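Local coordinates for protein N(G),N(G)-dimethylarginine dimethylaminohydrolase (Pseudomonas aeruginosa, PDB 1H70) that hydrolyses N(G),N(G)-dimethyl-L-arginine and N(G)-monomethyl-L-arginine to citrulline and dimethylamine or methylamine, removing inhibitors of nitric oxide synthase, at residues 129-132 against 133-136; 26-29 against 30-33; 70-73 against 74-77; 84-87 against 88-91. The protein carries 1 engineered substitution. All blocks are in the same frame, centred on the assembly; numbering follows the deposited sequence.

Contact 1: 129-132 against 133-136; sequences GESA and RTNA. With CIR (citrulline), chain B.
Arg133, its CB 3.8 Å from Ser131 OG, turns an edge of its guanidinium to the carboxylate of the bound citrulline, whose carbon C lies in the guanidinium plane. Two nearly straight bonds run there, NH1 to citrulline O at 2.9 Å and NH2 to citrulline OXT at 3.1 Å, one to each oxygen, which fixes the rotation of the carboxylate. A bend at chi2 (-69°) sends the chain to the ligand, and NH1 also has a salt bridge to Glu115. Behind this arm, residues 131-134 form an ST turn between strand 125-130 and helix 136-148 of the α/β-propeller fold of guanidine-modifying enzymes. Ser131 OG accepts from two successive backbone groups, Arg133 N at 3.1 Å and Thr134 N at 3.0 Å, because chi1 of 65° sets it between its own N and carbonyl carbon, facing the turn. Asp118 OD2 is bonded to both Ser131 OG and Thr134 OG1. The backbone closes the turn through Ser131 N and Thr134 O, 2.9 Å apart, while Thr134 CG2 packs against the carbonyl oxygen of Gly129. At the start of the helix, N-capped by Asn135, a water donates to Glu130 OE2 at 2.6 Å and accepts from Ala136 N at 3.0 Å.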
loop_
_atom_site.group_PDB
_atom_site.type_symbol
_atom_site.label_atom_id
_atom_site.label_comp_id
_atom_site.label_asym_id
_atom_site.label_seq_id
_atom_site.Cartn_x
_atom_site.Cartn_y
_atom_site.Cartn_z
ATOM N N GLY A 129 6.427 -7.559 6.211
ATOM C CA GLY A 129 7.209 -6.959 7.285
ATOM C C GLY A 129 6.657 -7.221 8.683
ATOM O O GLY A 129 5.428 -7.256 8.905
ATOM N N GLU A 130 7.561 -7.455 9.638
ATOM C CA GLU A 130 7.175 -7.648 11.034
ATOM C C GLU A 130 7.283 -6.248 11.630
ATOM O O GLU A 130 8.387 -5.767 11.872
ATOM C CB GLU A 130 8.090 -8.619 11.783
ATOM C CG GLU A 130 7.726 -8.767 13.272
ATOM C CD GLU A 130 8.686 -9.680 14.022
ATOM O OE1 GLU A 130 9.880 -9.726 13.664
ATOM O OE2 GLU A 130 8.237 -10.385 14.959
ATOM N N SER A 131 6.149 -5.602 11.863
ATOM C CA SER A 131 6.178 -4.217 12.361
ATOM C C SER A 131 5.351 -4.046 13.625
ATOM O O SER A 131 4.956 -5.030 14.259
ATOM C CB SER A 131 5.605 -3.314 11.266
ATOM O OG SER A 131 4.235 -3.648 11.078
ATOM N N ALA A 132 5.075 -2.798 13.993
ATOM C CA ALA A 132 4.218 -2.539 15.154
ATOM C C ALA A 132 2.772 -2.851 14.827
ATOM O O ALA A 132 1.936 -3.012 15.741
ATOM C CB ALA A 132 4.329 -1.089 15.586
ATOM N N ARG A 133 2.465 -2.929 13.535
ATOM C CA ARG A 133 1.105 -3.194 13.069
ATOM C C ARG A 133 0.872 -4.654 12.613
ATOM O O ARG A 133 -0.250 -5.149 12.645
ATOM C CB ARG A 133 0.766 -2.264 11.913
ATOM C CG ARG A 133 0.885 -0.772 12.263
ATOM C CD ARG A 133 -0.194 -0.325 13.254
ATOM N NE ARG A 133 -0.068 1.103 13.587
ATOM C CZ ARG A 133 -0.507 2.042 12.786
ATOM N NH1 ARG A 133 -1.120 1.730 11.644
ATOM N NH2 ARG A 133 -0.394 3.326 13.133
ATOM N N THR A 134 1.922 -5.314 12.146
ATOM C CA THR A 134 1.830 -6.693 11.679
ATOM C C THR A 134 2.726 -7.571 12.523
ATOM O O THR A 134 3.943 -7.459 12.388
ATOM C CB THR A 134 2.273 -6.765 10.213
ATOM O OG1 THR A 134 1.290 -6.083 9.418
ATOM C CG2 THR A 134 2.306 -8.231 9.671
ATOM N N ASN A 135 2.130 -8.443 13.344
ATOM C CA ASN A 135 2.923 -9.310 14.210
ATOM C C ASN A 135 3.251 -10.657 13.552
ATOM O O ASN A 135 2.695 -11.014 12.532
ATOM C CB ASN A 135 2.291 -9.440 15.597
ATOM C CG ASN A 135 0.986 -10.184 15.629
ATOM O OD1 ASN A 135 0.607 -10.886 14.680
ATOM N ND2 ASN A 135 0.279 -10.055 16.766
ATOM N N ALA A 136 4.208 -11.378 14.129
ATOM C CA ALA A 136 4.651 -12.660 13.598
ATOM C C ALA A 136 3.536 -13.706 13.450
ATOM O O ALA A 136 3.570 -14.539 12.550
ATOM C CB ALA A 136 5.760 -13.198 14.506
HETATM C C CIR B . -2.053 4.907 10.038
HETATM O O CIR B . -2.491 3.716 10.073
HETATM O OXT CIR B . -1.262 5.331 10.977
HETATM C CA CIR B . -2.394 5.801 8.876
HETATM N N CIR B . -2.408 7.209 9.316
HETATM C C3 CIR B . -1.366 5.592 7.736
HETATM C C4 CIR B . -1.538 4.184 7.138
HETATM C C5 CIR B . -0.503 3.973 6.047
HETATM N N6 CIR B . -0.678 2.664 5.402
HETATM C C7 CIR B . -0.038 2.261 4.317
HETATM O O7 CIR B . 0.787 2.970 3.718
HETATM N N8 CIR B . -0.311 1.032 3.837
HETATM O O HOH W 1 5.994 -9.982 16.153
#

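Contact 2: 26-29 against 30-33; sequences KPDY and AKAL
Asp28 and Tyr29 lead the chain from an extended loop into the first turn of helix 29-43, where Ala32 N bonds to Asp28 O and Leu33 N to Tyr29 O, both at 2.9 Å. The arrangement is a helix N-cap, with Asp28 as the capping residue. Its carboxylate folds back over the start of the helix, and OD1 takes the N-H of Lys31 at 3.0 Å in an almost straight bond (169° at the hydrogen). That N-H arrives from well above the carboxylate plane, 67° out of it. The chi1 of 152° carries CG round to the far side of the backbone N, where it can turn toward Lys31. The second oxygen, OD2, presses on the root of the lysine chain, 3.1 Å from Lys31 CB, and the two side chains cross at about a right angle. Beyond CB the lysine runs on extended, and its NZ makes weak contacts with Glu240 and Ser239; Glu240 also accepts from the backbone N of Asp28. One turn along, the Tyr29 ring slants past Leu33, with CZ 4.2 Å from Leu33 CD1. Its hydroxyl is bonded to the carbonyl oxygen of Pro11, tying the helix start to the loop that follows strand 5-9. A water bridges the same carboxylate to the first turn, donating to Asp28 OD1 at 2.8 Å and accepting from Ala30 N at 3.0 Å.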
loop_
_atom_site.group_PDB
_atom_site.type_symbol
_atom_site.label_atom_id
_atom_site.label_comp_id
_atom_site.label_asym_id
_atom_site.label_seq_id
_atom_site.Cartn_x
_atom_site.Cartn_y
_atom_site.Cartn_z
ATOM N N LYS A 26 -1.256 19.095 10.488
ATOM C CA LYS A 26 -2.456 18.272 10.320
ATOM C C LYS A 26 -3.011 18.447 8.922
ATOM O O LYS A 26 -2.952 19.546 8.348
ATOM C CB LYS A 26 -3.552 18.647 11.331
ATOM N N PRO A 27 -3.573 17.379 8.374
ATOM C CA PRO A 27 -4.154 17.428 7.033
ATOM C C PRO A 27 -5.245 18.495 6.938
ATOM O O PRO A 27 -6.000 18.710 7.884
ATOM C CB PRO A 27 -4.791 16.051 6.856
ATOM C CG PRO A 27 -4.100 15.170 7.843
ATOM C CD PRO A 27 -3.692 16.045 8.996
ATOM N N ASP A 28 -5.291 19.150 5.786
ATOM C CA ASP A 28 -6.304 20.143 5.438
ATOM C C ASP A 28 -7.302 19.315 4.624
ATOM O O ASP A 28 -6.961 18.803 3.546
ATOM C CB ASP A 28 -5.584 21.234 4.652
ATOM C CG ASP A 28 -6.387 22.040 3.635
ATOM O OD1 ASP A 28 -7.609 21.943 3.407
ATOM O OD2 ASP A 28 -5.718 22.867 2.945
ATOM N N TYR A 29 -8.493 19.110 5.171
ATOM C CA TYR A 29 -9.487 18.288 4.486
ATOM C C TYR A 29 -9.777 18.698 3.038
ATOM O O TYR A 29 -9.738 17.853 2.130
ATOM C CB TYR A 29 -10.798 18.171 5.289
ATOM C CG TYR A 29 -11.793 17.294 4.546
ATOM C CD1 TYR A 29 -11.492 15.970 4.285
ATOM C CD2 TYR A 29 -12.998 17.794 4.084
ATOM C CE1 TYR A 29 -12.369 15.153 3.605
ATOM C CE2 TYR A 29 -13.893 16.968 3.399
ATOM C CZ TYR A 29 -13.558 15.657 3.162
ATOM O OH TYR A 29 -14.396 14.792 2.475
ATOM N N ALA A 30 -10.032 19.984 2.772
ATOM C CA ALA A 30 -10.342 20.421 1.406
ATOM C C ALA A 30 -9.200 20.091 0.435
ATOM O O ALA A 30 -9.421 19.595 -0.667
ATOM C CB ALA A 30 -10.663 21.917 1.364
ATOM N N LYS A 31 -7.972 20.366 0.860
ATOM C CA LYS A 31 -6.817 20.072 0.031
ATOM C C LYS A 31 -6.639 18.556 -0.168
ATOM O O LYS A 31 -6.293 18.096 -1.265
ATOM C CB LYS A 31 -5.579 20.711 0.662
ATOM C CG LYS A 31 -4.320 20.543 -0.164
ATOM C CD LYS A 31 -3.212 21.416 0.435
ATOM C CE LYS A 31 -1.902 21.168 -0.303
ATOM N NZ LYS A 31 -0.731 21.650 0.518
ATOM N N ALA A 32 -6.926 17.766 0.862
ATOM C CA ALA A 32 -6.797 16.302 0.767
ATOM C C ALA A 32 -7.793 15.760 -0.242
ATOM O O ALA A 32 -7.499 14.820 -0.967
ATOM C CB ALA A 32 -7.029 15.650 2.097
ATOM N N LEU A 33 -8.981 16.354 -0.262
ATOM C CA LEU A 33 -10.013 15.930 -1.212
ATOM C C LEU A 33 -9.511 16.161 -2.635
ATOM O O LEU A 33 -9.648 15.294 -3.510
ATOM C CB LEU A 33 -11.285 16.713 -0.920
ATOM C CG LEU A 33 -12.580 16.240 -1.534
ATOM C CD1 LEU A 33 -12.943 14.865 -0.964
ATOM C CD2 LEU A 33 -13.682 17.286 -1.238
HETATM O O HOH W 2 -10.056 22.223 4.697
#

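Contact 3: 70-73 against 74-77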
loop_
_atom_site.group_PDB
_atom_site.type_symbol
_atom_site.label_atom_id
_atom_site.label_comp_id
_atom_site.label_asym_id
_atom_site.label_seq_id
_atom_site.Cartn_x
_atom_site.Cartn_y
_atom_site.Cartn_z
ATOM N N LEU A 70 -5.709 -7.870 1.533
ATOM C CA LEU A 70 -4.686 -8.214 0.558
ATOM C C LEU A 70 -5.399 -8.913 -0.595
ATOM O O LEU A 70 -5.950 -9.999 -0.416
ATOM C CB LEU A 70 -3.628 -9.154 1.130
ATOM C CG LEU A 70 -2.553 -9.544 0.116
ATOM C CD1 LEU A 70 -1.627 -8.351 -0.153
ATOM C CD2 LEU A 70 -1.757 -10.794 0.613
ATOM N N CYS A 71 -5.381 -8.303 -1.776
ATOM C CA CYS A 71 -6.008 -8.915 -2.944
ATOM C C CYS A 71 -4.939 -9.554 -3.824
ATOM O O CYS A 71 -4.016 -8.870 -4.238
ATOM C CB CYS A 71 -6.718 -7.842 -3.759
ATOM S SG CYS A 71 -8.005 -7.063 -2.779
ATOM N N THR A 72 -5.078 -10.839 -4.115
ATOM C CA THR A 72 -4.133 -11.520 -4.996
ATOM C C THR A 72 -4.863 -12.025 -6.236
ATOM O O THR A 72 -6.046 -11.764 -6.421
ATOM C CB THR A 72 -3.424 -12.703 -4.280
ATOM O OG1 THR A 72 -4.318 -13.829 -4.227
ATOM C CG2 THR A 72 -3.089 -12.350 -2.831
ATOM N N SER A 73 -4.172 -12.751 -7.113
ATOM C CA SER A 73 -4.833 -13.288 -8.304
ATOM C C SER A 73 -5.630 -14.544 -8.005
ATOM O O SER A 73 -6.379 -15.025 -8.864
ATOM C CB SER A 73 -3.776 -13.667 -9.351
ATOM O OG SER A 73 -2.846 -14.547 -8.736
ATOM N N ARG A 74 -5.469 -15.086 -6.806
ATOM C CA ARG A 74 -6.134 -16.327 -6.429
ATOM C C ARG A 74 -7.194 -16.164 -5.347
ATOM O O ARG A 74 -8.116 -16.977 -5.267
ATOM C CB ARG A 74 -5.110 -17.341 -5.909
ATOM C CG ARG A 74 -3.849 -17.484 -6.759
ATOM C CD ARG A 74 -3.855 -18.650 -7.716
ATOM N NE ARG A 74 -2.699 -18.594 -8.604
ATOM C CZ ARG A 74 -1.532 -19.211 -8.426
ATOM N NH1 ARG A 74 -1.302 -19.967 -7.364
ATOM N NH2 ARG A 74 -0.570 -19.063 -9.333
ATOM N N CYS A 75 -7.039 -15.171 -4.476
ATOM C CA CYS A 75 -7.967 -14.941 -3.379
ATOM C C CYS A 75 -7.739 -13.582 -2.744
ATOM O O CYS A 75 -6.780 -12.891 -3.075
ATOM C CB CYS A 75 -7.775 -15.988 -2.275
ATOM S SG CYS A 75 -6.155 -15.871 -1.467
ATOM N N ALA A 76 -8.635 -13.216 -1.827
ATOM C CA ALA A 76 -8.495 -11.986 -1.057
ATOM C C ALA A 76 -8.476 -12.419 0.415
ATOM O O ALA A 76 -9.220 -13.318 0.825
ATOM C CB ALA A 76 -9.616 -11.001 -1.284
ATOM N N ILE A 77 -7.615 -11.774 1.184
ATOM C CA ILE A 77 -7.489 -12.064 2.603
ATOM C C ILE A 77 -7.775 -10.784 3.362
ATOM O O ILE A 77 -7.020 -9.816 3.237
ATOM C CB ILE A 77 -6.043 -12.513 2.948
ATOM C CG1 ILE A 77 -5.569 -13.666 2.063
ATOM C CG2 ILE A 77 -5.945 -12.959 4.401
ATOM C CD1 ILE A 77 -4.681 -13.228 0.866
#
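Thr72 and Cys75 flank the two-residue turn of a β-hairpin, and the rotamer of the threonine organises it. With chi1 of 78°, OG1 sits between the backbone N and carbonyl carbon and leans into the turn, where it donates to Cys75 O at 2.9 Å and accepts from Arg74 N at 3.1 Å; the latter bond makes an ST turn. Cys75 O is thus gripped twice, since Thr72 N reaches it as well, at 2.9 Å and nearly in line with the carbonyl. Cys75 SG swings to the threonine's side of the turn, 3.9 Å from OG1. Arg74 bends sharply at chi2 (-98°), its CG passing Ser73 OG, and its NH1 is bonded to the carbonyl oxygen of His149. Further down, Leu70 and Ile77 form the hydrogen-bonded antiparallel pair. Their side chains run side by side in the same direction, CD2 of Leu70 meeting CD1 of Ile77 at 3.8 Å, and the Thr72 side chain slants across that of Ile77, its CG2 4.1 Å from the same CD1. This apolar face of Leu70, Thr72 and Ile77 packs on helix 136-148, through Met142, Ile145 and Leu146, and on Phe126 of strand 125-130. Cys71 and Ala76, on the other face, touch Tyr101, while strand 76-78 continues the sheet to strand 105-107.

Contact 4: 84-87 against 88-91; sequences ESRR and GETE. With CIR (citrulline), chain B.
Arg86 and Glu89 meet side-on, their chains crossing at a slant and their guanidinium and carboxylate planes 36° apart. NE gives its hydrogen to Glu89 OE2 at 2.9 Å and NH2 gives one to Glu89 OE1 at 2.8 Å, so that each oxygen has its own nitrogen in a bidentate salt bridge. Both oxygens lie close to the guanidinium plane. The tilt shows in how the oxygens are met: NH2 comes in on the syn side of OE1, whereas NE reaches OE2 from above the carboxylate plane. A bend of the arginine at chi3 (57°) brings the NE-NH2 edge round to the glutamate, which extends beyond CG to meet it. NH1 is left pointing at the ligand, where it bonds to citrulline O at 3.0 Å and shares a salt bridge with Asp67; NH2 has a further partner in the carbonyl oxygen of Phe64. These bonds fix the guanidinium in position. Underneath, the backbone makes a type I turn from Arg86 to Glu89, closed by Glu89 N to Arg86 O at 3.1 Å. Arg87 O lies 3.2 Å from Thr90 OG1 and accepts a weak bond from Thr90 N at 3.4 Å, while the Arg87 side chain departs elsewhere, its NE bonded to the carbonyl oxygen of Pro81. The whole is a first- and second-shell pair of the substrate pocket: Arg86 touches the amino-acid end of citrulline, and Glu89, at the start of helix 89-100, probably helps to position Arg86.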
loop_
_atom_site.group_PDB
_atom_site.type_symbol
_atom_site.label_atom_id
_atom_site.label_comp_id
_atom_site.label_asym_id
_atom_site.label_seq_id
_atom_site.Cartn_x
_atom_site.Cartn_y
_atom_site.Cartn_z
ATOM N N GLU A 84 -5.756 -0.085 16.929
ATOM C CA GLU A 84 -7.092 -0.187 17.539
ATOM C C GLU A 84 -8.204 0.542 16.773
ATOM O O GLU A 84 -9.269 -0.017 16.506
ATOM C CB GLU A 84 -7.036 0.409 18.967
ATOM N N SER A 85 -7.965 1.806 16.439
ATOM C CA SER A 85 -8.939 2.627 15.710
ATOM C C SER A 85 -9.204 2.207 14.260
ATOM O O SER A 85 -10.147 2.691 13.635
ATOM C CB SER A 85 -8.480 4.079 15.696
ATOM O OG SER A 85 -7.267 4.224 14.953
ATOM N N ARG A 86 -8.392 1.307 13.706
ATOM C CA ARG A 86 -8.565 0.887 12.329
ATOM C C ARG A 86 -9.021 -0.561 12.157
ATOM O O ARG A 86 -9.311 -0.957 11.032
ATOM C CB ARG A 86 -7.226 1.080 11.577
ATOM C CG ARG A 86 -6.702 2.520 11.611
ATOM C CD ARG A 86 -5.680 2.756 10.485
ATOM N NE ARG A 86 -6.302 2.448 9.178
ATOM C CZ ARG A 86 -5.632 2.247 8.072
ATOM N NH1 ARG A 86 -4.313 2.386 8.059
ATOM N NH2 ARG A 86 -6.275 1.910 6.964
ATOM N N ARG A 87 -9.117 -1.344 13.239
ATOM C CA ARG A 87 -9.538 -2.739 13.102
ATOM C C ARG A 87 -10.894 -2.903 12.424
ATOM O O ARG A 87 -11.052 -3.764 11.571
ATOM C CB ARG A 87 -9.521 -3.505 14.432
ATOM C CG ARG A 87 -9.570 -5.020 14.229
ATOM C CD ARG A 87 -9.111 -5.775 15.433
ATOM N NE ARG A 87 -7.694 -5.578 15.695
ATOM C CZ ARG A 87 -7.149 -5.608 16.906
ATOM N NH1 ARG A 87 -7.901 -5.842 17.988
ATOM N NH2 ARG A 87 -5.851 -5.398 17.052
ATOM N N GLY A 88 -11.847 -2.044 12.752
ATOM C CA GLY A 88 -13.185 -2.082 12.200
ATOM C C GLY A 88 -13.296 -1.740 10.716
ATOM O O GLY A 88 -14.364 -1.894 10.121
ATOM N N GLU A 89 -12.214 -1.260 10.098
ATOM C CA GLU A 89 -12.222 -0.961 8.680
ATOM C C GLU A 89 -12.413 -2.201 7.815
ATOM O O GLU A 89 -12.829 -2.091 6.645
ATOM C CB GLU A 89 -10.922 -0.267 8.235
ATOM C CG GLU A 89 -10.815 1.110 8.865
ATOM C CD GLU A 89 -9.590 1.878 8.432
ATOM O OE1 GLU A 89 -9.050 1.564 7.336
ATOM O OE2 GLU A 89 -9.167 2.789 9.207
ATOM N N THR A 90 -12.109 -3.381 8.362
ATOM C CA THR A 90 -12.315 -4.601 7.584
ATOM C C THR A 90 -13.791 -4.822 7.285
ATOM O O THR A 90 -14.154 -5.339 6.240
ATOM C CB THR A 90 -11.756 -5.842 8.314
ATOM O OG1 THR A 90 -12.304 -5.918 9.636
ATOM C CG2 THR A 90 -10.238 -5.714 8.458
ATOM N N GLU A 91 -14.648 -4.428 8.233
ATOM C CA GLU A 91 -16.087 -4.630 8.096
ATOM C C GLU A 91 -16.733 -3.812 6.988
ATOM O O GLU A 91 -17.656 -4.298 6.327
ATOM C CB GLU A 91 -16.797 -4.319 9.425
ATOM C CG GLU A 91 -16.299 -5.153 10.593
ATOM C CD GLU A 91 -16.725 -6.604 10.521
ATOM O OE1 GLU A 91 -15.885 -7.491 10.779
ATOM O OE2 GLU A 91 -17.899 -6.878 10.207
HETATM C C CIR B . -2.053 4.907 10.038
HETATM O O CIR B . -2.491 3.716 10.073
HETATM O OXT CIR B . -1.262 5.331 10.977
HETATM C CA CIR B . -2.394 5.801 8.876
HETATM N N CIR B . -2.408 7.209 9.316
HETATM C C3 CIR B . -1.366 5.592 7.736
HETATM C C4 CIR B . -1.538 4.184 7.138
HETATM C C5 CIR B . -0.503 3.973 6.047
HETATM N N6 CIR B . -0.678 2.664 5.402
HETATM C C7 CIR B . -0.038 2.261 4.317
HETATM O O7 CIR B . 0.787 2.970 3.718
HETATM N N8 CIR B . -0.311 1.032 3.837
#

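Overall arrangement
Along the chain the order is contact 2, contact 3, contact 4 and contact 1, with none touching another. Contacts 1 and 4 are closest at their nearest atoms, about 5 Å, with centres 16 Å apart, and both reach citrulline: Arg86 and Arg133 bond to the same carboxylate oxygen from two separate loops. Contact 3, the hairpin of strands 69-71 and 76-78, precedes the loop leading to contact 4 and is linked to contact 1 through helix 136-148, on which it rests. Contact 2, starting helix 29-43, is across the chain centre from contact 3, about 31 Å between centres. Contacts 1 and 4 thus bind the ligand directly, while Ala32 of contact 2 and Leu70 of contact 3 have side chains about 12 Å and 10 Å from it.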